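Local coordinates for protein phospholyase (Arthrobacter aurescens, PDB 5G4I) that uses pyridoxal 5'-phosphate to eliminate phosphate, as an ethanolamine-phosphate phospholyase related to class III transaminases, at residues L114-S119 / H287-V292; S250-S255 / E275-G280; V97-A102 / A321-L326; F257-S262 / P415-G420; Y344-L349 / G360-R365. One frame throughout, in Å; residues are numbered along the deposited sequence.

In the fold
From the N terminus, helix segment 97-102 opens contact 3, strand segment 114-119 opens contact 1 and 250-255 opens contact 2; just afterwards loop 257-262 begins contact 4. The first three then close in reverse order, at 275-280, 287-292 and 321-326, so contact 2 lies within contact 1 and both within contact 3. Contacts 1 and 2 share a sheet, its neighbouring strands 276-279 and 290-294 joining them, and contact 3 packs two helices against the strand 113-117 side of it. Contact 4 crosses all three and closes last, at 415-420, bringing the loop beside the cofactor site to the C-terminal part. Contact 5, 344-349 with 360-365, is a short local closure within that span.

Contact 1: L114-S119 / H287-V292; sequences LFLTNS and HPIGAV
Phe-115 and Val-292 pair through two backbone bonds, Phe-115 N to Val-292 O and Val-292 N to Phe-115 O, both 2.9 Å. Farther along, Thr-117 and Gly-290 form a second hydrogen-bonded pair. Leu-114 reaches CD1 across to Ala-291 CB, 3.6 Å away. The Thr-117 hydroxyl, set between its own backbone N and carbonyl carbon (chi1 72°), lies 3.2 Å from Gly-290 CA and donates from OG1 to Ser-119 O at 3.0 Å. A valine here would probably leave Ser-119 O without that donor and the turn after the strand less firmly fixed. Ser-119 OG in turn caps the helix beginning at residue 120 through Glu-122 N and also bonds Glu-122 of the second subunit. Phe-115 lies on Leu-126 and Ile-130 of that helix. Strand 113-117, outermost in its sheet within this chain, pairs antiparallel with strand 290-294 and leads straight into a helix whose start binds the cofactor, as is characteristic of the large domain of fold type I pyridoxal-phosphate enzymes.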
# COMPACT_ATOMS: atom_id res chain seq x y z
N LEU A 114 7.76 -13.28 -8.43
CA LEU A 114 6.95 -12.56 -7.46
C LEU A 114 7.34 -11.07 -7.47
O LEU A 114 8.55 -10.71 -7.51
CB LEU A 114 7.33 -13.17 -6.05
CG LEU A 114 6.99 -12.55 -4.73
CD1 LEU A 114 5.48 -12.67 -4.58
CD2 LEU A 114 7.53 -13.22 -3.49
N PHE A 115 6.31 -10.19 -7.33
CA PHE A 115 6.45 -8.79 -6.89
C PHE A 115 5.75 -8.70 -5.50
O PHE A 115 4.53 -8.99 -5.40
CB PHE A 115 5.72 -7.82 -7.82
CG PHE A 115 6.22 -7.74 -9.25
CD1 PHE A 115 5.71 -8.55 -10.23
CD2 PHE A 115 7.15 -6.78 -9.59
CE1 PHE A 115 6.18 -8.41 -11.58
CE2 PHE A 115 7.63 -6.64 -10.89
CZ PHE A 115 7.13 -7.48 -11.88
N LEU A 116 6.44 -8.24 -4.49
CA LEU A 116 5.78 -8.03 -3.20
C LEU A 116 5.22 -6.57 -3.13
O LEU A 116 5.75 -5.64 -3.76
CB LEU A 116 6.80 -8.28 -2.06
CG LEU A 116 7.05 -9.76 -1.80
CD1 LEU A 116 8.36 -10.03 -1.04
CD2 LEU A 116 5.91 -10.42 -1.01
N THR A 117 4.15 -6.41 -2.30
CA THR A 117 3.52 -5.11 -2.07
C THR A 117 3.15 -5.05 -0.57
O THR A 117 3.49 -5.96 0.20
CB THR A 117 2.25 -4.88 -2.95
OG1 THR A 117 1.19 -5.73 -2.44
CG2 THR A 117 2.52 -5.08 -4.44
N ASN A 118 2.41 -3.98 -0.17
CA ASN A 118 2.02 -3.82 1.25
C ASN A 118 0.48 -4.00 1.48
O ASN A 118 -0.03 -3.76 2.57
CB ASN A 118 2.50 -2.49 1.80
CG ASN A 118 3.95 -2.20 1.49
OD1 ASN A 118 4.25 -1.33 0.58
ND2 ASN A 118 4.84 -2.92 2.05
N SER A 119 -0.28 -4.26 0.40
CA SER A 119 -1.76 -4.34 0.50
C SER A 119 -2.34 -5.09 -0.73
O SER A 119 -1.69 -5.15 -1.81
CB SER A 119 -2.43 -2.98 0.62
OG SER A 119 -2.35 -2.24 -0.61
N HIS A 287 -0.26 -8.11 9.47
CA HIS A 287 0.88 -7.25 8.99
C HIS A 287 0.52 -6.75 7.58
O HIS A 287 -0.05 -7.54 6.75
CB HIS A 287 2.15 -8.06 8.94
CG HIS A 287 3.40 -7.21 8.91
ND1 HIS A 287 3.92 -6.58 10.05
CD2 HIS A 287 4.19 -6.79 7.89
CE1 HIS A 287 4.95 -5.84 9.72
NE2 HIS A 287 5.17 -5.98 8.42
N PRO A 288 0.90 -5.54 7.15
CA PRO A 288 0.49 -5.08 5.78
C PRO A 288 1.39 -5.70 4.68
O PRO A 288 2.55 -5.30 4.59
CB PRO A 288 0.63 -3.52 5.90
CG PRO A 288 0.72 -3.20 7.41
CD PRO A 288 1.45 -4.42 7.95
N ILE A 289 0.88 -6.70 4.03
CA ILE A 289 1.63 -7.44 2.98
C ILE A 289 0.58 -7.78 1.88
O ILE A 289 -0.56 -8.19 2.18
CB ILE A 289 2.30 -8.76 3.46
CG1 ILE A 289 3.04 -8.66 4.77
CG2 ILE A 289 3.22 -9.34 2.38
CD1 ILE A 289 3.52 -9.99 5.31
N GLY A 290 1.03 -7.64 0.61
CA GLY A 290 0.36 -8.18 -0.55
C GLY A 290 1.39 -8.72 -1.54
O GLY A 290 2.59 -8.66 -1.32
N ALA A 291 0.88 -9.31 -2.62
CA ALA A 291 1.79 -9.81 -3.71
C ALA A 291 1.07 -9.96 -5.03
O ALA A 291 -0.13 -10.19 -5.10
CB ALA A 291 2.42 -11.18 -3.32
N VAL A 292 1.90 -9.91 -6.12
CA VAL A 292 1.51 -10.34 -7.47
C VAL A 292 2.49 -11.52 -7.83
O VAL A 292 3.73 -11.36 -7.85
CB VAL A 292 1.71 -9.22 -8.49
CG1 VAL A 292 1.34 -9.76 -9.89
CG2 VAL A 292 0.95 -7.98 -8.14

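Contact 2: S250-S255 / E275-G280; sequences SDEVQS and ELVTMG. With PLP (pyridoxal-5'-phosphate), chain C; PO4 (phosphate ion), chain D.
Asp-251 holds CG anti to its backbone N (chi1 177°), sending the carboxylate to the cofactor, while Thr-278 sets OG1 between its backbone N and carbonyl carbon (chi1 59°), 3.3 Å from Asp-251 CA and hydrogen-bonded with Asn-124 OD1. The two lie on neighbouring parallel strands of the central sheet of a fold type I enzyme, whose strand ends carry the pyridoxal phosphate site. Thr-278 is bonded through both its N and its O, the N donating to Ser-250 O and the O accepting from Glu-252 N at 2.8 Å. Asp-251 OD2 stands 2.8 Å from PLP N1 and is hydrogen-bonded with His-148 and Asn-124; OD1 accepts from Val-253 N in an Asx turn that steadies the carboxylate. The same turn lays Val-253 CG1 3.4 Å from PLP C3, with CG2 directed back to Gly-280. Beyond it, Gln-254 NE2 donates to O1 of a phosphate ion, probably from the crystallisation liquor, at 3.0 Å. Water 1 joins the two segments, donating to Glu-252 O at 2.9 Å and accepting from Gly-280 N at 3.1 Å.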
# COMPACT_ATOMS: atom_id res chain seq x y z
N SER A 250 -6.38 -13.87 -11.33
CA SER A 250 -7.17 -14.36 -10.15
C SER A 250 -6.84 -13.52 -8.93
O SER A 250 -5.64 -13.56 -8.49
CB SER A 250 -6.87 -15.84 -9.85
OG SER A 250 -7.70 -16.30 -8.79
N ASP A 251 -7.86 -12.86 -8.37
CA ASP A 251 -7.73 -12.08 -7.11
C ASP A 251 -8.03 -13.09 -5.98
O ASP A 251 -9.15 -13.53 -5.83
CB ASP A 251 -8.71 -10.92 -7.14
CG ASP A 251 -8.72 -10.10 -5.86
OD1 ASP A 251 -8.27 -10.61 -4.83
OD2 ASP A 251 -9.28 -8.97 -5.90
N GLU A 252 -6.93 -13.47 -5.28
CA GLU A 252 -6.96 -14.47 -4.18
C GLU A 252 -7.05 -13.83 -2.84
O GLU A 252 -6.82 -14.53 -1.82
CB GLU A 252 -5.76 -15.40 -4.29
CG GLU A 252 -5.76 -16.26 -5.53
CD GLU A 252 -6.73 -17.43 -5.52
OE1 GLU A 252 -7.14 -17.85 -4.42
OE2 GLU A 252 -7.03 -17.92 -6.63
N VAL A 253 -7.44 -12.58 -2.74
CA VAL A 253 -7.52 -11.95 -1.39
C VAL A 253 -8.53 -12.64 -0.53
O VAL A 253 -8.22 -12.82 0.72
CB VAL A 253 -7.77 -10.39 -1.51
CG1 VAL A 253 -8.01 -9.80 -0.14
CG2 VAL A 253 -6.64 -9.72 -2.23
N GLN A 254 -9.66 -13.06 -1.03
CA GLN A 254 -10.70 -13.79 -0.27
C GLN A 254 -10.55 -15.32 -0.31
O GLN A 254 -10.94 -16.00 0.70
CB GLN A 254 -12.16 -13.51 -0.77
CG GLN A 254 -12.58 -12.07 -0.67
CD GLN A 254 -12.90 -11.65 0.76
OE1 GLN A 254 -13.22 -12.42 1.61
NE2 GLN A 254 -12.83 -10.38 0.98
N SER A 255 -10.06 -15.92 -1.40
CA SER A 255 -10.08 -17.32 -1.57
C SER A 255 -8.74 -18.01 -1.34
O SER A 255 -8.69 -19.25 -1.43
CB SER A 255 -10.58 -17.69 -2.97
OG SER A 255 -9.79 -17.12 -4.01
N GLU A 275 -2.25 -16.04 -15.66
CA GLU A 275 -0.97 -15.42 -15.86
C GLU A 275 -0.50 -14.58 -14.64
O GLU A 275 0.70 -14.36 -14.45
CB GLU A 275 -0.86 -14.55 -17.10
CG GLU A 275 -1.06 -15.31 -18.40
CD GLU A 275 -2.50 -15.38 -18.88
OE1 GLU A 275 -3.50 -15.26 -18.13
OE2 GLU A 275 -2.70 -15.64 -20.15
N LEU A 276 -1.51 -14.08 -13.88
CA LEU A 276 -1.25 -13.17 -12.75
C LEU A 276 -2.20 -13.58 -11.62
O LEU A 276 -3.39 -13.88 -11.84
CB LEU A 276 -1.68 -11.70 -13.16
CG LEU A 276 -0.70 -11.02 -14.21
CD1 LEU A 276 -1.45 -9.98 -15.08
CD2 LEU A 276 0.49 -10.43 -13.51
N VAL A 277 -1.61 -13.61 -10.40
CA VAL A 277 -2.35 -13.98 -9.14
C VAL A 277 -2.05 -12.91 -8.09
O VAL A 277 -0.88 -12.62 -7.84
CB VAL A 277 -1.98 -15.41 -8.62
CG1 VAL A 277 -2.78 -15.72 -7.38
CG2 VAL A 277 -2.21 -16.44 -9.69
N THR A 278 -3.11 -12.30 -7.55
CA THR A 278 -2.91 -11.24 -6.51
C THR A 278 -3.40 -11.77 -5.15
O THR A 278 -4.27 -12.62 -5.04
CB THR A 278 -3.66 -9.94 -6.92
OG1 THR A 278 -5.04 -10.25 -7.07
CG2 THR A 278 -3.11 -9.37 -8.24
N MET A 279 -2.85 -11.20 -4.08
CA MET A 279 -3.14 -11.68 -2.72
C MET A 279 -2.89 -10.51 -1.73
O MET A 279 -2.24 -9.49 -2.02
CB MET A 279 -2.35 -12.93 -2.42
CG MET A 279 -0.94 -12.69 -2.43
SD MET A 279 0.09 -14.27 -2.51
CE MET A 279 -0.26 -14.94 -3.77
N GLY A 280 -3.41 -10.72 -0.51
CA GLY A 280 -3.31 -9.72 0.58
C GLY A 280 -3.95 -10.37 1.82
O GLY A 280 -3.63 -11.51 2.19
N1 PLP C . -9.78 -7.66 -3.52
C2 PLP C . -10.55 -8.43 -2.72
C2A PLP C . -11.26 -9.64 -3.29
C3 PLP C . -10.72 -8.09 -1.29
O3 PLP C . -11.49 -8.85 -0.46
C4 PLP C . -10.00 -6.89 -0.79
C4A PLP C . -10.10 -6.47 0.63
C5 PLP C . -9.19 -6.14 -1.77
C6 PLP C . -9.12 -6.57 -3.09
C5A PLP C . -8.43 -4.90 -1.33
O4P PLP C . -7.63 -5.21 -0.20
P PLP C . -6.92 -4.03 0.65
O1P PLP C . -8.04 -3.47 1.49
O2P PLP C . -5.85 -4.74 1.43
O3P PLP C . -6.40 -3.09 -0.41
P PO4 D . -14.14 -7.94 4.34
O1 PO4 D . -14.03 -8.98 3.38
O2 PO4 D . -13.43 -8.18 5.67
O3 PO4 D . -15.54 -8.33 4.80
O4 PO4 D . -14.05 -6.51 3.90
O HOH W 1 -4.68 -13.55 -0.06

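Contact 3: V97-A102 / A321-L326; sequences VEYAEA and AGLAVL
The Tyr-99 ring takes Gly-322 over one face: Gly-322 CA sits 4.0 Å from the ring centroid and 30° off its normal, a CH-pi contact. The approach is possible because residue 322 is a glycine; a CB there would run into Tyr-99 CZ. The ring atom CE1 comes within 3.3 Å of Gly-322 C, and Leu-326 CD1 approaches the same CE1 obliquely at 3.8 Å. A chi1 of -177°, which turns CG to the far side of CB from the tyrosine's own N, carries the ring across to Gly-322 of the second helix. Its hydroxyl is tied back to that helix by water 2, which accepts from Tyr-99 OH at 2.7 Å and donates to Gly-322 O. Helices 94-104 and 316-331 pack in the same general direction, their short segments crossing at 37° with axes 9.3 Å apart, in the helical layer over the strand 113-117 side of the main sheet. Tyr-99 itself rests on Leu-116 of that strand. Leu-323 slides past Tyr-99 in the opposite direction, its CG lying 3.7 Å from Tyr-99 CB, and its CD2 meets the methyl of Ala-102. The Ala-102 CB is also touched by Leu-326 CD1, at 4.0 Å. At the margin, Glu-98 crosses Leu-323 at about a right angle, CB against CD1, while its carboxylate turns to Arg-95 and Ser-94. On the same helix, Glu-101 makes a salt bridge with Arg-22 of the second subunit.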
# COMPACT_ATOMS: atom_id res chain seq x y z
N VAL A 97 14.30 -13.55 0.42
CA VAL A 97 14.51 -14.67 -0.51
C VAL A 97 13.90 -15.96 0.03
O VAL A 97 13.26 -16.74 -0.70
CB VAL A 97 16.03 -14.82 -0.82
CG1 VAL A 97 16.29 -16.00 -1.79
CG2 VAL A 97 16.49 -13.56 -1.51
N GLU A 98 14.12 -16.23 1.32
CA GLU A 98 13.53 -17.36 1.99
C GLU A 98 11.98 -17.35 1.86
O GLU A 98 11.32 -18.35 1.56
CB GLU A 98 13.88 -17.42 3.46
CG GLU A 98 15.35 -17.69 3.72
CD GLU A 98 15.82 -17.24 5.13
OE1 GLU A 98 14.97 -16.89 6.05
OE2 GLU A 98 17.10 -17.27 5.28
N TYR A 99 11.40 -16.17 2.12
CA TYR A 99 9.93 -16.06 1.98
C TYR A 99 9.46 -16.24 0.51
O TYR A 99 8.48 -16.97 0.33
CB TYR A 99 9.42 -14.69 2.54
CG TYR A 99 7.91 -14.56 2.49
CD1 TYR A 99 7.04 -15.58 2.90
CD2 TYR A 99 7.35 -13.42 1.99
CE1 TYR A 99 5.65 -15.48 2.79
CE2 TYR A 99 5.93 -13.24 1.98
CZ TYR A 99 5.11 -14.29 2.37
OH TYR A 99 3.70 -14.18 2.30
N ALA A 100 10.14 -15.62 -0.46
CA ALA A 100 9.78 -15.79 -1.84
C ALA A 100 9.85 -17.27 -2.26
O ALA A 100 8.96 -17.77 -2.94
CB ALA A 100 10.69 -14.94 -2.76
N GLU A 101 10.91 -17.98 -1.86
CA GLU A 101 11.00 -19.41 -2.12
C GLU A 101 9.83 -20.21 -1.50
O GLU A 101 9.20 -21.11 -2.18
CB GLU A 101 12.38 -19.98 -1.67
CG GLU A 101 13.51 -19.47 -2.57
CD GLU A 101 14.89 -19.82 -2.02
OE1 GLU A 101 15.09 -19.96 -0.78
OE2 GLU A 101 15.86 -19.72 -2.80
N ALA A 102 9.46 -19.90 -0.27
CA ALA A 102 8.39 -20.60 0.41
C ALA A 102 7.02 -20.33 -0.26
O ALA A 102 6.20 -21.27 -0.47
CB ALA A 102 8.29 -20.26 1.90
N ALA A 321 7.11 -12.17 9.04
CA ALA A 321 5.69 -12.36 9.27
C ALA A 321 5.04 -13.37 8.29
O ALA A 321 4.34 -14.33 8.70
CB ALA A 321 4.97 -11.05 9.17
N GLY A 322 5.34 -13.15 6.99
CA GLY A 322 4.74 -14.06 6.00
C GLY A 322 5.29 -15.50 6.09
O GLY A 322 4.50 -16.46 5.93
N LEU A 323 6.59 -15.64 6.42
CA LEU A 323 7.16 -17.00 6.58
C LEU A 323 6.50 -17.70 7.79
O LEU A 323 6.19 -18.90 7.72
CB LEU A 323 8.68 -16.89 6.77
CG LEU A 323 9.58 -16.83 5.57
CD1 LEU A 323 10.96 -16.26 6.04
CD2 LEU A 323 9.66 -18.29 4.96
N ALA A 324 6.28 -16.95 8.89
CA ALA A 324 5.64 -17.57 10.09
C ALA A 324 4.22 -18.00 9.89
O ALA A 324 3.77 -19.07 10.41
CB ALA A 324 5.77 -16.63 11.27
N VAL A 325 3.48 -17.26 9.06
CA VAL A 325 2.10 -17.66 8.68
C VAL A 325 2.11 -18.99 7.91
O VAL A 325 1.32 -19.93 8.23
CB VAL A 325 1.33 -16.56 7.91
CG1 VAL A 325 0.01 -17.08 7.32
CG2 VAL A 325 1.08 -15.40 8.90
N LEU A 326 2.98 -19.08 6.87
CA LEU A 326 3.04 -20.31 6.10
C LEU A 326 3.54 -21.49 6.92
O LEU A 326 2.97 -22.60 6.84
CB LEU A 326 3.94 -20.13 4.86
CG LEU A 326 3.43 -19.31 3.66
CD1 LEU A 326 4.55 -19.11 2.60
CD2 LEU A 326 2.17 -19.90 3.07
O HOH W 2 2.40 -15.78 4.05

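Contact 4: F257-S262 / P415-G420; sequences FGRTGS and PPLVFG
Pro-415 O is gripped by both terminal nitrogens of Arg-259, NH1 at 2.8 Å and NH2 at 2.9 Å, in an end-on fork converging on one acceptor. The oxygen lies almost exactly in the guanidinium plane; seen from the carbonyl, NH1 is in its plane, whereas NH2 sits 36° above it. The arginine chain bends at chi2 and chi3 to bring the group round to the proline, and NH1 has a further acceptor in Leu-367 O. Over one face of the guanidinium lies Leu-417 CD1, 3.8 Å from Arg-259 CZ and centred on it, so a methyl covers the cation while its edge makes the polar bonds. The other branch, Leu-417 CD2, reaches Phe-257 O at 3.9 Å. A methionine in place of Arg-259 would probably leave Pro-415 O and Leu-367 O without these donors and Leu-417 CD1 without the flat group it covers. Each loop is itself folded by a type I beta turn, Gly-258 to Gly-261 and Pro-416 to Phe-419. Just before the second turn, Pro-415 places CG over a face of the Phe-419 ring, 3.5 Å above its plane. The buried junction joins the loop just after the cofactor-binding strand 247-251 to the one before helix 421-436; Leu-417 rests on Leu-334 of helix 334-355, Pro-416 on strand 56-59, and Phe-419 on Leu-58 and helix 421-436.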
# COMPACT_ATOMS: atom_id res chain seq x y z
N PHE A 257 -4.67 -18.89 0.36
CA PHE A 257 -4.06 -19.41 1.62
C PHE A 257 -4.87 -20.57 2.20
O PHE A 257 -4.94 -20.80 3.43
CB PHE A 257 -3.70 -18.33 2.62
CG PHE A 257 -2.59 -17.41 2.12
CD1 PHE A 257 -2.85 -16.32 1.21
CD2 PHE A 257 -1.26 -17.67 2.45
CE1 PHE A 257 -1.78 -15.59 0.68
CE2 PHE A 257 -0.20 -16.93 1.91
CZ PHE A 257 -0.49 -15.90 1.02
N GLY A 258 -5.48 -21.38 1.34
CA GLY A 258 -6.19 -22.61 1.79
C GLY A 258 -7.53 -22.44 2.39
O GLY A 258 -8.22 -23.43 2.82
N ARG A 259 -8.10 -21.24 2.24
CA ARG A 259 -9.51 -20.95 2.68
C ARG A 259 -10.55 -21.93 2.15
O ARG A 259 -11.51 -22.27 2.85
CB ARG A 259 -9.85 -19.52 2.29
CG ARG A 259 -11.33 -19.04 2.46
CD ARG A 259 -11.75 -19.00 3.90
NE ARG A 259 -10.90 -18.17 4.75
CZ ARG A 259 -11.15 -18.05 6.07
NH1 ARG A 259 -12.14 -18.76 6.61
NH2 ARG A 259 -10.32 -17.38 6.87
N THR A 260 -10.42 -22.32 0.89
CA THR A 260 -11.40 -23.22 0.25
C THR A 260 -11.19 -24.70 0.63
O THR A 260 -12.09 -25.51 0.28
CB THR A 260 -11.35 -23.18 -1.32
OG1 THR A 260 -10.13 -23.69 -1.79
CG2 THR A 260 -11.59 -21.75 -1.88
N GLY A 261 -10.11 -25.05 1.33
CA GLY A 261 -9.88 -26.47 1.77
C GLY A 261 -9.35 -27.38 0.64
O GLY A 261 -8.38 -28.13 0.90
N SER A 262 -9.94 -27.30 -0.58
CA SER A 262 -9.63 -28.23 -1.64
C SER A 262 -8.40 -27.90 -2.43
O SER A 262 -7.99 -28.71 -3.28
CB SER A 262 -10.85 -28.40 -2.54
OG SER A 262 -11.35 -27.17 -3.05
N PRO A 415 -14.37 -17.74 9.35
CA PRO A 415 -13.56 -17.56 10.60
C PRO A 415 -12.06 -17.63 10.41
O PRO A 415 -11.64 -18.13 9.30
CB PRO A 415 -14.04 -18.74 11.46
CG PRO A 415 -14.41 -19.81 10.46
CD PRO A 415 -15.05 -19.07 9.32
N PRO A 416 -11.22 -17.25 11.35
CA PRO A 416 -9.79 -17.63 11.34
C PRO A 416 -9.62 -19.13 10.99
O PRO A 416 -10.48 -19.96 11.34
CB PRO A 416 -9.30 -17.28 12.76
CG PRO A 416 -10.28 -16.14 13.14
CD PRO A 416 -11.61 -16.55 12.61
N LEU A 417 -8.55 -19.49 10.26
CA LEU A 417 -8.36 -20.90 9.77
C LEU A 417 -7.96 -21.87 10.90
O LEU A 417 -7.79 -23.08 10.65
CB LEU A 417 -7.39 -20.97 8.56
CG LEU A 417 -7.96 -21.86 7.44
CD1 LEU A 417 -9.07 -21.21 6.67
CD2 LEU A 417 -6.85 -22.32 6.47
N VAL A 418 -7.79 -21.42 12.15
CA VAL A 418 -7.63 -22.25 13.34
C VAL A 418 -8.98 -22.64 13.97
O VAL A 418 -9.01 -23.34 14.99
CB VAL A 418 -6.68 -21.59 14.36
CG1 VAL A 418 -5.28 -21.52 13.89
CG2 VAL A 418 -7.18 -20.22 14.79
N PHE A 419 -10.11 -22.31 13.37
CA PHE A 419 -11.47 -22.67 13.84
C PHE A 419 -11.67 -24.15 13.56
O PHE A 419 -11.41 -24.70 12.45
CB PHE A 419 -12.44 -21.85 12.95
CG PHE A 419 -13.93 -21.85 13.29
CD1 PHE A 419 -14.75 -22.79 12.68
CD2 PHE A 419 -14.52 -20.84 14.05
CE1 PHE A 419 -16.13 -22.75 12.80
CE2 PHE A 419 -15.90 -20.79 14.18
CZ PHE A 419 -16.69 -21.72 13.54
N GLY A 420 -12.09 -24.86 14.62
CA GLY A 420 -12.25 -26.34 14.63
C GLY A 420 -13.72 -26.79 14.82
O GLY A 420 -14.68 -25.99 14.83

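Contact 5: Y344-L349 / G360-R365; sequences YIRKRL and GSVRGR
Helix segment 344-349 runs nearly antiparallel to strand 360-365, at 175° with axes 9.0 Å apart, and Leu-349 and Val-362 are the closest pair of CA atoms. This is helix-on-sheet packing in an alpha-beta unit: helix 334-355 turns back into strand 359-365, an outermost strand of the second seven-stranded sheet within this chain. Arg-346 spans two residues of the strand backbone. Its NH1 donates to Gly-364 O at 3.0 Å, the oxygen lying in the guanidinium plane, and its NH2 donates to Val-362 O at 3.2 Å, from 66° above that carbonyl's plane. The chain, bent at chi2 and chi3, crosses Val-362 obliquely and lays one guanidinium face against it. Val-362 CG1 sits over the rim of that face, 3.7 Å from Arg-346 CZ, so the valine is covered by the cation on one side while Leu-349 CB meets the same CG1 at 3.8 Å. Gly-364 has a positive phi of 98°, where any side chain would jam against the carbonyl O before it. Arg-363 leaves the strand on the side away from the helix and forms salt bridges with Asp-372 and Asp-178. Leu-349 continues inward to Leu-428 and Leu-431 of helix 421-436 and to Phe-369 of strand 368-373. The second valine methyl, Val-362 CG2, ends 3.5 Å from Leu-349 O.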
# COMPACT_ATOMS: atom_id res chain seq x y z
N TYR A 344 -18.37 -31.18 6.67
CA TYR A 344 -19.28 -31.35 7.81
C TYR A 344 -20.23 -30.14 7.95
O TYR A 344 -21.43 -30.27 8.14
CB TYR A 344 -18.42 -31.46 9.06
CG TYR A 344 -19.23 -31.44 10.35
CD1 TYR A 344 -19.82 -32.55 10.81
CD2 TYR A 344 -19.31 -30.32 11.12
CE1 TYR A 344 -20.52 -32.56 12.04
CE2 TYR A 344 -19.98 -30.28 12.33
CZ TYR A 344 -20.62 -31.43 12.79
OH TYR A 344 -21.34 -31.35 14.01
N ILE A 345 -19.68 -28.91 7.79
CA ILE A 345 -20.54 -27.69 7.85
C ILE A 345 -21.56 -27.68 6.76
O ILE A 345 -22.70 -27.31 6.91
CB ILE A 345 -19.60 -26.43 7.77
CG1 ILE A 345 -18.77 -26.33 9.04
CG2 ILE A 345 -20.39 -25.13 7.54
CD1 ILE A 345 -17.64 -25.27 9.02
N ARG A 346 -21.16 -28.07 5.52
CA ARG A 346 -22.11 -28.12 4.40
C ARG A 346 -23.28 -29.05 4.66
O ARG A 346 -24.45 -28.68 4.43
CB ARG A 346 -21.40 -28.54 3.09
CG ARG A 346 -22.33 -28.84 1.94
CD ARG A 346 -21.57 -28.35 0.69
NE ARG A 346 -22.58 -27.80 -0.11
CZ ARG A 346 -22.87 -26.57 -0.58
NH1 ARG A 346 -22.06 -25.47 -0.86
NH2 ARG A 346 -24.09 -26.58 -1.03
N LYS A 347 -23.00 -30.26 5.18
CA LYS A 347 -24.09 -31.20 5.56
C LYS A 347 -25.03 -30.57 6.59
O LYS A 347 -26.28 -30.65 6.42
CB LYS A 347 -23.50 -32.52 6.03
CG LYS A 347 -22.85 -33.28 4.87
N ARG A 348 -24.47 -29.94 7.59
CA ARG A 348 -25.34 -29.30 8.60
C ARG A 348 -26.17 -28.17 8.02
O ARG A 348 -27.39 -28.02 8.35
CB ARG A 348 -24.57 -28.76 9.78
CG ARG A 348 -25.45 -28.05 10.80
CD ARG A 348 -26.22 -29.02 11.68
NE ARG A 348 -25.16 -29.30 12.61
CZ ARG A 348 -25.01 -28.74 13.83
NH1 ARG A 348 -25.96 -28.00 14.37
NH2 ARG A 348 -23.92 -28.97 14.43
N LEU A 349 -25.56 -27.28 7.20
CA LEU A 349 -26.31 -26.18 6.59
C LEU A 349 -27.39 -26.73 5.59
O LEU A 349 -28.43 -26.10 5.50
CB LEU A 349 -25.33 -25.20 5.86
CG LEU A 349 -24.44 -24.38 6.74
CD1 LEU A 349 -23.45 -23.59 5.90
CD2 LEU A 349 -25.25 -23.37 7.58
N GLY A 360 -32.73 -20.22 1.72
CA GLY A 360 -32.71 -20.62 0.31
C GLY A 360 -31.59 -21.65 0.07
O GLY A 360 -31.64 -22.75 0.59
N SER A 361 -30.53 -21.29 -0.67
CA SER A 361 -29.48 -22.24 -0.97
C SER A 361 -28.27 -22.15 0.02
O SER A 361 -28.00 -21.07 0.60
CB SER A 361 -28.91 -21.98 -2.41
OG SER A 361 -29.97 -22.05 -3.37
N VAL A 362 -27.57 -23.25 0.11
CA VAL A 362 -26.29 -23.36 0.83
C VAL A 362 -25.15 -23.04 -0.18
O VAL A 362 -25.15 -23.59 -1.27
CB VAL A 362 -26.11 -24.78 1.40
CG1 VAL A 362 -24.77 -24.90 2.13
CG2 VAL A 362 -27.25 -24.97 2.40
N ARG A 363 -24.18 -22.23 0.23
CA ARG A 363 -23.18 -21.70 -0.68
C ARG A 363 -21.77 -21.84 -0.06
O ARG A 363 -21.56 -21.77 1.15
CB ARG A 363 -23.51 -20.25 -0.97
CG ARG A 363 -24.88 -20.04 -1.67
CD ARG A 363 -25.33 -18.59 -1.60
NE ARG A 363 -26.61 -18.37 -2.33
CZ ARG A 363 -26.71 -18.27 -3.63
NH1 ARG A 363 -25.66 -18.26 -4.40
NH2 ARG A 363 -27.94 -18.25 -4.18
N GLY A 364 -20.81 -21.95 -0.95
CA GLY A 364 -19.34 -21.88 -0.57
C GLY A 364 -18.69 -23.24 -0.41
O GLY A 364 -19.25 -24.34 -0.73
N ARG A 365 -17.44 -23.27 0.14
CA ARG A 365 -16.82 -24.57 0.55
C ARG A 365 -15.66 -24.25 1.52
O ARG A 365 -15.32 -23.06 1.69
CB ARG A 365 -16.26 -25.48 -0.58
CG ARG A 365 -15.25 -24.68 -1.38
CD ARG A 365 -14.55 -25.59 -2.33
NE ARG A 365 -15.40 -25.88 -3.48
CZ ARG A 365 -15.03 -26.57 -4.55
NH1 ARG A 365 -13.84 -27.13 -4.66
NH2 ARG A 365 -15.93 -26.70 -5.57